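Local atomic coordinates of UPF0033 domain-containing protein (Desulfitobacterium hafniense, PDB entry 3HZ7), a protein that is of unknown function but, as a member of the TusA family through this N-terminal SirA-like domain, may carry or transfer sulfur. Residues V31-V36 with V65-I70. Numbering follows the deposited sequence.
Sequences VVTVLV and VIEVTI
Val36 and Ile66 form an antiparallel hydrogen-bonded pair. Val36 N gives its hydrogen to Ile66 O at 2.8 Å, and Ile66 N returns one to Val36 O at 2.7 Å. Chi1 of -65° puts Val36 CG1 anti to the carbonyl carbon and CG2 between that carbon and the backbone N, 4.0 Å from Ile66 CB. The two side chains cross at a slant. The Val36 side chain also touches Pro14, Ser41 and Leu45, so it is packed under both helices. At the other end of the ladder, Ile70 pairs with Val32 in the same way. The bond from Val32 N to Ile70 O is 2.7 Å long and nearly straight, 169° at the hydrogen. Ile70 CB lies 3.7 Å from Val32 O, and the side chain touches Leu22 of helix 13-23 and Tyr54. Val34 and Val68 make the middle pair. These are the two central strands of the four-stranded mixed sheet of the TusA-like alpha/beta sandwich. Helices 13-23 and 39-52 pack on the face that carries Val32, Val34, Val36, Ile66, Val68 and Ile70. The other face carries Thr33, Leu35, Glu67 and Thr69. Leu35 and Glu67 are a non-hydrogen-bonded pair there, side by side and pointing the same way. Leu35 CD2 lies 3.7 Å from Glu67 CG and 4.0 Å from Val65 CG1. With CG anti to the backbone N (chi1 -174°), the extended glutamate runs between Leu35 and Thr33. Its OE2 lies 3.6 Å from Thr33 CB, while OE1 makes a salt bridge to Lys61. Were Glu67 an alanine, Lys61 would probably lose this partner, and Leu35 CD2 its packing against CG and the carboxylate. Thr33 turns its hydroxyl to the outer strand 2-5, where OG1 hydrogen-bonds to Thr3 OG1 and Ile2 O.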
# COMPACT_ATOMS: atom_id res chain seq x y z
N VAL A 31 -2.96 9.56 1.59
CA VAL A 31 -2.32 8.38 2.17
C VAL A 31 -3.09 7.12 1.89
O VAL A 31 -4.30 7.12 2.08
CB VAL A 31 -2.21 8.54 3.71
CG1 VAL A 31 -1.44 7.36 4.27
CG2 VAL A 31 -1.51 9.91 4.08
N VAL A 32 -2.40 6.05 1.43
CA VAL A 32 -3.10 4.80 1.20
C VAL A 32 -2.38 3.76 2.03
O VAL A 32 -1.17 3.51 1.85
CB VAL A 32 -3.12 4.37 -0.33
CG1 VAL A 32 -3.84 2.98 -0.50
CG2 VAL A 32 -3.84 5.49 -1.22
N THR A 33 -3.08 3.15 2.97
CA THR A 33 -2.44 2.08 3.76
C THR A 33 -3.07 0.79 3.25
O THR A 33 -4.28 0.78 2.90
CB THR A 33 -2.68 2.17 5.23
OG1 THR A 33 -3.85 2.90 5.47
CG2 THR A 33 -1.64 2.91 5.86
N VAL A 34 -2.26 -0.26 3.21
CA VAL A 34 -2.72 -1.56 2.73
C VAL A 34 -2.36 -2.66 3.71
O VAL A 34 -1.21 -2.76 4.13
CB VAL A 34 -2.03 -1.91 1.39
CG1 VAL A 34 -2.77 -3.12 0.68
CG2 VAL A 34 -1.90 -0.65 0.53
N LEU A 35 -3.33 -3.47 4.07
CA LEU A 35 -3.05 -4.62 4.94
C LEU A 35 -2.76 -5.89 4.09
O LEU A 35 -3.62 -6.32 3.25
CB LEU A 35 -4.23 -4.86 5.89
CG LEU A 35 -4.74 -3.65 6.68
CD1 LEU A 35 -5.96 -4.07 7.58
CD2 LEU A 35 -3.59 -3.13 7.58
N VAL A 36 -1.56 -6.45 4.23
CA VAL A 36 -1.19 -7.71 3.53
C VAL A 36 -0.66 -8.77 4.50
O VAL A 36 -0.29 -8.47 5.65
CB VAL A 36 -0.21 -7.51 2.33
CG1 VAL A 36 -0.92 -6.69 1.27
CG2 VAL A 36 1.17 -6.82 2.77
N VAL A 65 -0.19 -9.62 10.30
CA VAL A 65 -0.63 -8.55 9.40
C VAL A 65 0.49 -7.55 9.13
O VAL A 65 1.12 -7.02 10.07
CB VAL A 65 -1.82 -7.74 9.96
CG1 VAL A 65 -2.13 -6.52 9.04
CG2 VAL A 65 -3.09 -8.63 10.04
N ILE A 66 0.75 -7.31 7.86
CA ILE A 66 1.71 -6.31 7.49
C ILE A 66 0.96 -5.05 6.97
O ILE A 66 0.09 -5.13 6.06
CB ILE A 66 2.68 -6.83 6.46
CG1 ILE A 66 3.41 -8.08 7.02
CG2 ILE A 66 3.65 -5.75 6.12
CD1 ILE A 66 4.13 -8.89 6.01
N GLU A 67 1.24 -3.89 7.57
CA GLU A 67 0.60 -2.68 7.10
C GLU A 67 1.62 -1.87 6.34
O GLU A 67 2.67 -1.56 6.87
CB GLU A 67 0.01 -1.89 8.26
CG GLU A 67 -0.79 -0.71 7.78
CD GLU A 67 -1.77 -0.15 8.81
OE1 GLU A 67 -2.09 -0.84 9.79
OE2 GLU A 67 -2.25 0.97 8.61
N VAL A 68 1.32 -1.58 5.07
CA VAL A 68 2.21 -0.79 4.23
C VAL A 68 1.49 0.55 4.01
O VAL A 68 0.36 0.60 3.49
CB VAL A 68 2.46 -1.51 2.85
CG1 VAL A 68 3.46 -0.77 1.99
CG2 VAL A 68 2.96 -2.94 3.11
N THR A 69 2.14 1.63 4.38
CA THR A 69 1.54 2.95 4.23
C THR A 69 2.22 3.72 3.10
O THR A 69 3.47 3.84 3.07
CB THR A 69 1.63 3.68 5.57
OG1 THR A 69 0.99 2.86 6.55
CG2 THR A 69 0.96 5.07 5.50
N ILE A 70 1.42 4.20 2.14
CA ILE A 70 1.99 4.92 1.02
C ILE A 70 1.46 6.32 1.01
O ILE A 70 0.24 6.54 1.06
CB ILE A 70 1.66 4.22 -0.36
CG1 ILE A 70 2.07 2.75 -0.26
CG2 ILE A 70 2.29 5.01 -1.53
CD1 ILE A 70 1.76 1.81 -1.52